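Local structure of linoleate 11-lipoxygenase (Gaeumannomyces graminis, 5FX8) at residues 108-111 / 112-115; 406-409 / 410-414; 570-573 / 574-578. The protein oxidises linoleic and alpha-linolenic acids with molecular oxygen at a catalytic manganese centre, giving 11S- and 13R-hydroperoxy fatty acids. All blocks are in the same frame, centred on the assembly; numbering follows the deposited sequence.

In the fold
From the N terminus the chain first reaches interaction 1, within the long helix 86-124, then interaction 2 in helix 396-420 and interaction 3 in helix 566-587. Each is a local i to i+4 contact inside one continuous helix, so none closes a loop; the three follow in series without nesting or crossing. Interaction 1 stands apart, its nearest atoms about 26 Å from either of the others, beside a glycan and the second subunit. Interactions 2 and 3 have centres 9 Å apart and touch: the F411 ring and A414 pack on A571, joining helices 396-420 and 566-587 in the largely helical lipoxygenase fold.

Interaction 1: residues 108-111 / 112-115; sequences TATA and YREA. With NAG (2-acetamido-2-deoxy-beta-D-glucopyranose), chain K.
The carbonyl oxygen of A111 takes the shortest of four backbone bonds here, 2.8 Å from A115 N, and it is also the most bent, with an angle of 145° at the hydrogen. This is regular alpha helix, part of the long helix 86-124 of the lipoxygenase fold; T108, A109 and T110 accept in the same i to i+4 pattern, the T110 O to E114 N bond measuring 2.9 Å. On one flank T108 and Y112 run side by side, and the methyl CG2 of T108 meets ring atom CE2 of Y112 at 3.7 Å. That methyl is turned to the ring because it stands anti to the T108 nitrogen, while OG1 bonds back to A104 O. Two residues on, T110 and E114 pair likewise: CG2 of T110 comes to 3.9 Å from OE1 of E114, whose carboxylate is held by the backbone nitrogens of E144 and S145. R113 bends at its third torsion (chi3 -42°) and folds its guanidinium back, one face lying over CA of T110. Y112 and A115 also border an N-acetylglucosamine (NAG) attached to the protein; Y112 packs on Y112 of the second subunit, and OH of that tyrosine is hydrogen-bonded to the sugar. NAG C6 sits 4.0 Å above the plane of the Y112 ring, displaced toward the rim, and NAG O7 lies 3.5 Å from A115 CB.

Interaction 2: residues 406-409 / 410-414; sequences GAIR and RFMQA
I408 and M412 form the close-packed side of this turn. Their backbones are joined by a 2.9 Å bond from M412 N to I408 O, and the side chain follows: CG of M412 lies 3.3 Å from the same carbonyl oxygen and 4.3 Å from CG2 of I408. M412 bends at its second torsion (chi2 -56°), and its sulfur ends up at the edge of the F411 ring, in the ring plane. Beyond the turn, I408 packs on A471 and M412 on L467 and T468, all of helix 460-481, while F411 stacks on F555 and meets Y568 edge-to-face. The segment lies within alpha helix 396-420, with one side set against helix 460-481, which carries the manganese ligand H478, and another against helix 566-587; the I408 side chain is about 11 Å from that of H478. On the looser side stand R409, R410 and Q413, all partly exposed. Here the backbone does the joining, with Q413 N 2.8 Å from R409 O and R410 N 3.0 Å from G406 O, while R410 leaves in a different direction from R409 and Q413, which point roughly the same way. R409 extends from CG to NE, and NH1 at its end makes a salt bridge with D465. R410 is instead kinked at its third torsion (chi3 -51°), and its guanidinium has weak, long ion pairs, NE with D578 and NH1 with E259 of the zonadhesin chain. Q413 touches the preceding turn through CB, 3.3 Å from R409 O.

Interaction 3: residues 570-573 / 574-578; sequences AANA and RFVED
R574 binds at both ends: its backbone nitrogen donates to A570 O at 3.0 Å, and its side-chain NE reaches forward one turn to OD1 of D578, a salt bridge of 3.1 Å. The carboxylate oxygen sits at the guanidinium edge, 1° from its plane, and offers its syn lone pair, although the N-H is bent at 144°. A bend at the second torsion of R574 (chi2 61°) swings NE along the helix toward that acid. F575 N to A571 O and V576 N to N572 O, both 2.9 Å, continue the i to i+4 bonding of an ordinary alpha helix, 566-587, which lies against helix 396-420 in the lipoxygenase fold. On the side facing that helix, F575 packs on I408, while its ring also meets F555 edge-to-face. N572 and V576 pass each other at a slant, OD1 of N572 4.1 Å from CG2 of V576. This valine methyl, placed beside its own backbone nitrogen, comes closer to the N572 carbonyl oxygen, with CG2 to O at 3.3 Å. On the exposed side, CB of E577 rests 3.8 Å from A573 O.

Interaction 1: residues 108-111 / 112-115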
loop_
_atom_site.group_PDB
_atom_site.type_symbol
_atom_site.label_atom_id
_atom_site.label_comp_id
_atom_site.label_asym_id
_atom_site.label_seq_id
_atom_site.Cartn_x
_atom_site.Cartn_y
_atom_site.Cartn_z
ATOM N N THR A 108 9.653 0.036 6.494
ATOM C CA THR A 108 10.900 -0.258 5.794
ATOM C C THR A 108 11.882 -0.989 6.695
ATOM O O THR A 108 12.443 -2.027 6.313
ATOM C CB THR A 108 11.537 1.019 5.283
ATOM O OG1 THR A 108 10.578 1.777 4.566
ATOM C CG2 THR A 108 12.634 0.680 4.348
ATOM N N ALA A 109 12.116 -0.444 7.892
ATOM C CA ALA A 109 13.018 -1.093 8.829
ATOM C C ALA A 109 12.560 -2.507 9.115
ATOM O O ALA A 109 13.362 -3.444 9.108
ATOM C CB ALA A 109 13.112 -0.291 10.116
ATOM N N THR A 110 11.260 -2.686 9.319
ATOM C CA THR A 110 10.743 -4.000 9.660
ATOM C C THR A 110 10.986 -4.981 8.538
ATOM O O THR A 110 11.432 -6.105 8.772
ATOM C CB THR A 110 9.260 -3.901 9.972
ATOM O OG1 THR A 110 9.083 -2.988 11.044
ATOM C CG2 THR A 110 8.708 -5.254 10.339
ATOM N N ALA A 111 10.716 -4.554 7.310
ATOM C CA ALA A 111 10.871 -5.431 6.161
ATOM C C ALA A 111 12.322 -5.862 5.977
ATOM O O ALA A 111 12.595 -7.024 5.671
ATOM C CB ALA A 111 10.349 -4.733 4.915
ATOM N N TYR A 112 13.268 -4.942 6.167
ATOM C CA TYR A 112 14.669 -5.323 6.066
ATOM C C TYR A 112 15.049 -6.316 7.156
ATOM O O TYR A 112 15.721 -7.320 6.887
ATOM C CB TYR A 112 15.527 -4.076 6.135
ATOM C CG TYR A 112 15.605 -3.373 4.823
ATOM C CD1 TYR A 112 15.711 -4.092 3.659
ATOM C CD2 TYR A 112 15.582 -1.992 4.746
ATOM C CE1 TYR A 112 15.784 -3.467 2.457
ATOM C CE2 TYR A 112 15.656 -1.358 3.546
ATOM C CZ TYR A 112 15.752 -2.106 2.394
ATOM O OH TYR A 112 15.848 -1.517 1.150
ATOM N N ARG A 113 14.617 -6.064 8.388
ATOM C CA ARG A 113 14.885 -7.007 9.466
ATOM C C ARG A 113 14.312 -8.404 9.157
ATOM O O ARG A 113 15.026 -9.412 9.234
ATOM C CB ARG A 113 14.335 -6.426 10.759
ATOM C CG ARG A 113 14.574 -7.228 11.976
ATOM C CD ARG A 113 13.607 -6.782 13.033
ATOM N NE ARG A 113 13.506 -5.332 13.032
ATOM C CZ ARG A 113 12.462 -4.665 13.509
ATOM N NH1 ARG A 113 11.443 -5.341 14.022
ATOM N NH2 ARG A 113 12.440 -3.328 13.473
ATOM N N GLU A 114 13.048 -8.484 8.736
ATOM C CA GLU A 114 12.458 -9.786 8.444
ATOM C C GLU A 114 13.003 -10.406 7.163
ATOM O O GLU A 114 12.927 -11.625 6.996
ATOM C CB GLU A 114 10.923 -9.664 8.378
ATOM C CG GLU A 114 10.359 -8.982 9.605
ATOM C CD GLU A 114 8.874 -9.194 9.838
ATOM O OE1 GLU A 114 8.067 -8.818 8.977
ATOM O OE2 GLU A 114 8.495 -9.724 10.898
ATOM N N ALA A 115 13.529 -9.608 6.244
ATOM C CA ALA A 115 14.227 -10.170 5.094
ATOM C C ALA A 115 15.553 -10.770 5.510
ATOM O O ALA A 115 15.965 -11.817 4.999
ATOM C CB ALA A 115 14.459 -9.099 4.036
HETATM C C1 NAG K . 19.316 -6.909 5.350
HETATM C C2 NAG K . 18.984 -7.114 3.895
HETATM C C3 NAG K . 19.792 -6.158 3.035
HETATM C C4 NAG K . 19.549 -4.734 3.494
HETATM C C5 NAG K . 19.894 -4.637 4.962
HETATM C C6 NAG K . 19.603 -3.288 5.548
HETATM C C7 NAG K . 18.441 -9.216 2.758
HETATM C C8 NAG K . 18.862 -10.625 2.519
HETATM N N2 NAG K . 19.247 -8.490 3.529
HETATM O O3 NAG K . 19.374 -6.254 1.686
HETATM O O4 NAG K . 20.338 -3.832 2.733
HETATM O O5 NAG K . 19.103 -5.573 5.698
HETATM O O6 NAG K . 19.871 -3.331 6.940
HETATM O O7 NAG K . 17.435 -8.753 2.263
#

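Interaction 2: residues 406-409 / 410-414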
loop_
_atom_site.group_PDB
_atom_site.type_symbol
_atom_site.label_atom_id
_atom_site.label_comp_id
_atom_site.label_asym_id
_atom_site.label_seq_id
_atom_site.Cartn_x
_atom_site.Cartn_y
_atom_site.Cartn_z
ATOM N N GLY A 406 -20.619 -0.019 -3.478
ATOM C CA GLY A 406 -21.939 0.269 -2.938
ATOM C C GLY A 406 -21.884 1.060 -1.647
ATOM O O GLY A 406 -22.627 2.020 -1.460
ATOM N N ALA A 407 -20.999 0.676 -0.738
ATOM C CA ALA A 407 -20.892 1.419 0.506
ATOM C C ALA A 407 -20.401 2.844 0.256
ATOM O O ALA A 407 -20.899 3.810 0.852
ATOM C CB ALA A 407 -19.966 0.677 1.460
ATOM N N ILE A 408 -19.432 2.995 -0.640
ATOM C CA ILE A 408 -18.885 4.313 -0.925
ATOM C C ILE A 408 -19.935 5.187 -1.588
ATOM O O ILE A 408 -19.998 6.395 -1.366
ATOM C CB ILE A 408 -17.629 4.166 -1.804
ATOM C CG1 ILE A 408 -16.529 3.409 -1.048
ATOM C CG2 ILE A 408 -17.161 5.508 -2.359
ATOM C CD1 ILE A 408 -15.243 3.298 -1.806
ATOM N N ARG A 409 -20.759 4.592 -2.434
ATOM C CA ARG A 409 -21.705 5.382 -3.194
ATOM C C ARG A 409 -22.848 5.798 -2.309
ATOM O O ARG A 409 -23.274 6.950 -2.346
ATOM C CB ARG A 409 -22.202 4.609 -4.406
ATOM C CG ARG A 409 -23.144 5.433 -5.214
ATOM C CD ARG A 409 -23.446 4.906 -6.583
ATOM N NE ARG A 409 -24.226 5.915 -7.278
ATOM C CZ ARG A 409 -23.740 6.780 -8.157
ATOM N NH1 ARG A 409 -22.449 6.730 -8.497
ATOM N NH2 ARG A 409 -24.552 7.681 -8.712
ATOM N N ARG A 410 -23.314 4.891 -1.458
ATOM C CA ARG A 410 -24.263 5.304 -0.444
ATOM C C ARG A 410 -23.734 6.504 0.331
ATOM O O ARG A 410 -24.435 7.513 0.470
ATOM C CB ARG A 410 -24.583 4.143 0.477
ATOM C CG ARG A 410 -25.608 4.471 1.517
ATOM C CD ARG A 410 -25.780 3.304 2.448
ATOM N NE ARG A 410 -26.017 2.063 1.708
ATOM C CZ ARG A 410 -27.223 1.672 1.300
ATOM N NH1 ARG A 410 -28.298 2.426 1.559
ATOM N NH2 ARG A 410 -27.360 0.535 0.629
ATOM N N PHE A 411 -22.491 6.430 0.824
ATOM C CA PHE A 411 -21.967 7.579 1.549
ATOM C C PHE A 411 -21.948 8.824 0.677
ATOM O O PHE A 411 -22.315 9.907 1.130
ATOM C CB PHE A 411 -20.571 7.324 2.091
ATOM C CG PHE A 411 -19.951 8.538 2.690
ATOM C CD1 PHE A 411 -19.224 9.421 1.914
ATOM C CD2 PHE A 411 -20.116 8.816 4.020
ATOM C CE1 PHE A 411 -18.693 10.526 2.447
ATOM C CE2 PHE A 411 -19.565 9.922 4.565
ATOM C CZ PHE A 411 -18.864 10.786 3.775
ATOM N N MET A 412 -21.470 8.710 -0.556
ATOM C CA MET A 412 -21.314 9.912 -1.352
ATOM C C MET A 412 -22.662 10.512 -1.664
ATOM O O MET A 412 -22.805 11.732 -1.719
ATOM C CB MET A 412 -20.536 9.628 -2.636
ATOM C CG MET A 412 -19.076 9.409 -2.439
ATOM S SD MET A 412 -18.211 10.747 -1.599
ATOM C CE MET A 412 -16.556 10.090 -1.654
ATOM N N GLN A 413 -23.656 9.668 -1.882
ATOM C CA GLN A 413 -25.008 10.149 -2.119
ATOM C C GLN A 413 -25.522 10.911 -0.915
ATOM O O GLN A 413 -26.064 12.009 -1.046
ATOM C CB GLN A 413 -25.927 8.985 -2.449
ATOM C CG GLN A 413 -27.298 9.435 -2.899
ATOM C CD GLN A 413 -27.315 9.931 -4.337
ATOM O OE1 GLN A 413 -27.064 9.161 -5.263
ATOM N NE2 GLN A 413 -27.621 11.215 -4.530
ATOM N N ALA A 414 -25.322 10.367 0.280
ATOM C CA ALA A 414 -25.777 11.115 1.440
ATOM C C ALA A 414 -24.956 12.383 1.646
ATOM O O ALA A 414 -25.491 13.385 2.110
ATOM C CB ALA A 414 -25.758 10.240 2.682
#

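Interaction 3: residues 570-573 / 574-578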
loop_
_atom_site.group_PDB
_atom_site.type_symbol
_atom_site.label_atom_id
_atom_site.label_comp_id
_atom_site.label_asym_id
_atom_site.label_seq_id
_atom_site.Cartn_x
_atom_site.Cartn_y
_atom_site.Cartn_z
ATOM N N ALA A 570 -23.842 11.379 9.908
ATOM C CA ALA A 570 -24.710 10.220 9.774
ATOM C C ALA A 570 -24.278 9.352 8.600
ATOM O O ALA A 570 -24.308 8.118 8.688
ATOM C CB ALA A 570 -26.161 10.669 9.621
ATOM N N ALA A 571 -23.876 9.972 7.483
ATOM C CA ALA A 571 -23.388 9.159 6.373
ATOM C C ALA A 571 -22.099 8.451 6.757
ATOM O O ALA A 571 -21.877 7.301 6.372
ATOM C CB ALA A 571 -23.196 10.000 5.114
ATOM N N ASN A 572 -21.273 9.106 7.568
ATOM C CA ASN A 572 -20.048 8.489 8.035
ATOM C C ASN A 572 -20.317 7.280 8.911
ATOM O O ASN A 572 -19.624 6.269 8.796
ATOM C CB ASN A 572 -19.200 9.485 8.805
ATOM C CG ASN A 572 -17.946 8.844 9.339
ATOM O OD1 ASN A 572 -17.153 8.322 8.573
ATOM N ND2 ASN A 572 -17.759 8.871 10.641
ATOM N N ALA A 573 -21.279 7.374 9.824
ATOM C CA ALA A 573 -21.539 6.242 10.694
ATOM C C ALA A 573 -22.135 5.089 9.914
ATOM O O ALA A 573 -21.822 3.923 10.174
ATOM C CB ALA A 573 -22.463 6.654 11.834
ATOM N N ARG A 574 -22.998 5.388 8.951
ATOM C CA ARG A 574 -23.501 4.301 8.132
ATOM C C ARG A 574 -22.372 3.659 7.331
ATOM O O ARG A 574 -22.352 2.438 7.142
ATOM C CB ARG A 574 -24.608 4.806 7.228
ATOM C CG ARG A 574 -25.187 3.773 6.289
ATOM C CD ARG A 574 -25.823 2.590 6.981
ATOM N NE ARG A 574 -26.450 1.672 6.023
ATOM C CZ ARG A 574 -27.724 1.765 5.606
ATOM N NH1 ARG A 574 -28.520 2.732 6.047
ATOM N NH2 ARG A 574 -28.203 0.894 4.729
ATOM N N PHE A 575 -21.406 4.466 6.883
ATOM C CA PHE A 575 -20.293 3.926 6.111
ATOM C C PHE A 575 -19.398 3.050 6.973
ATOM O O PHE A 575 -18.941 2.001 6.523
ATOM C CB PHE A 575 -19.503 5.067 5.475
ATOM C CG PHE A 575 -18.306 4.615 4.702
ATOM C CD1 PHE A 575 -18.447 4.056 3.440
ATOM C CD2 PHE A 575 -17.030 4.760 5.226
ATOM C CE1 PHE A 575 -17.329 3.647 2.728
ATOM C CE2 PHE A 575 -15.906 4.356 4.508
ATOM C CZ PHE A 575 -16.052 3.802 3.270
ATOM N N VAL A 576 -19.176 3.451 8.223
ATOM C CA VAL A 576 -18.415 2.635 9.152
ATOM C C VAL A 576 -19.105 1.309 9.417
ATOM O O VAL A 576 -18.452 0.264 9.524
ATOM C CB VAL A 576 -18.190 3.416 10.450
ATOM C CG1 VAL A 576 -17.690 2.501 11.536
ATOM C CG2 VAL A 576 -17.219 4.500 10.171
ATOM N N GLU A 577 -20.422 1.316 9.557
ATOM C CA GLU A 577 -21.061 0.029 9.783
ATOM C C GLU A 577 -21.048 -0.830 8.514
ATOM O O GLU A 577 -20.837 -2.049 8.593
ATOM C CB GLU A 577 -22.478 0.228 10.328
ATOM C CG GLU A 577 -23.353 -1.043 10.360
ATOM C CD GLU A 577 -22.882 -2.186 11.313
ATOM O OE1 GLU A 577 -21.798 -2.791 11.089
ATOM O OE2 GLU A 577 -23.643 -2.517 12.262
ATOM N N ASP A 578 -21.255 -0.221 7.340
ATOM C CA ASP A 578 -21.289 -0.991 6.096
ATOM C C ASP A 578 -19.953 -1.663 5.827
ATOM O O ASP A 578 -19.895 -2.859 5.510
ATOM C CB ASP A 578 -21.640 -0.110 4.906
ATOM C CG ASP A 578 -23.060 0.386 4.920
ATOM O OD1 ASP A 578 -23.889 -0.061 5.757
ATOM O OD2 ASP A 578 -23.349 1.246 4.060
#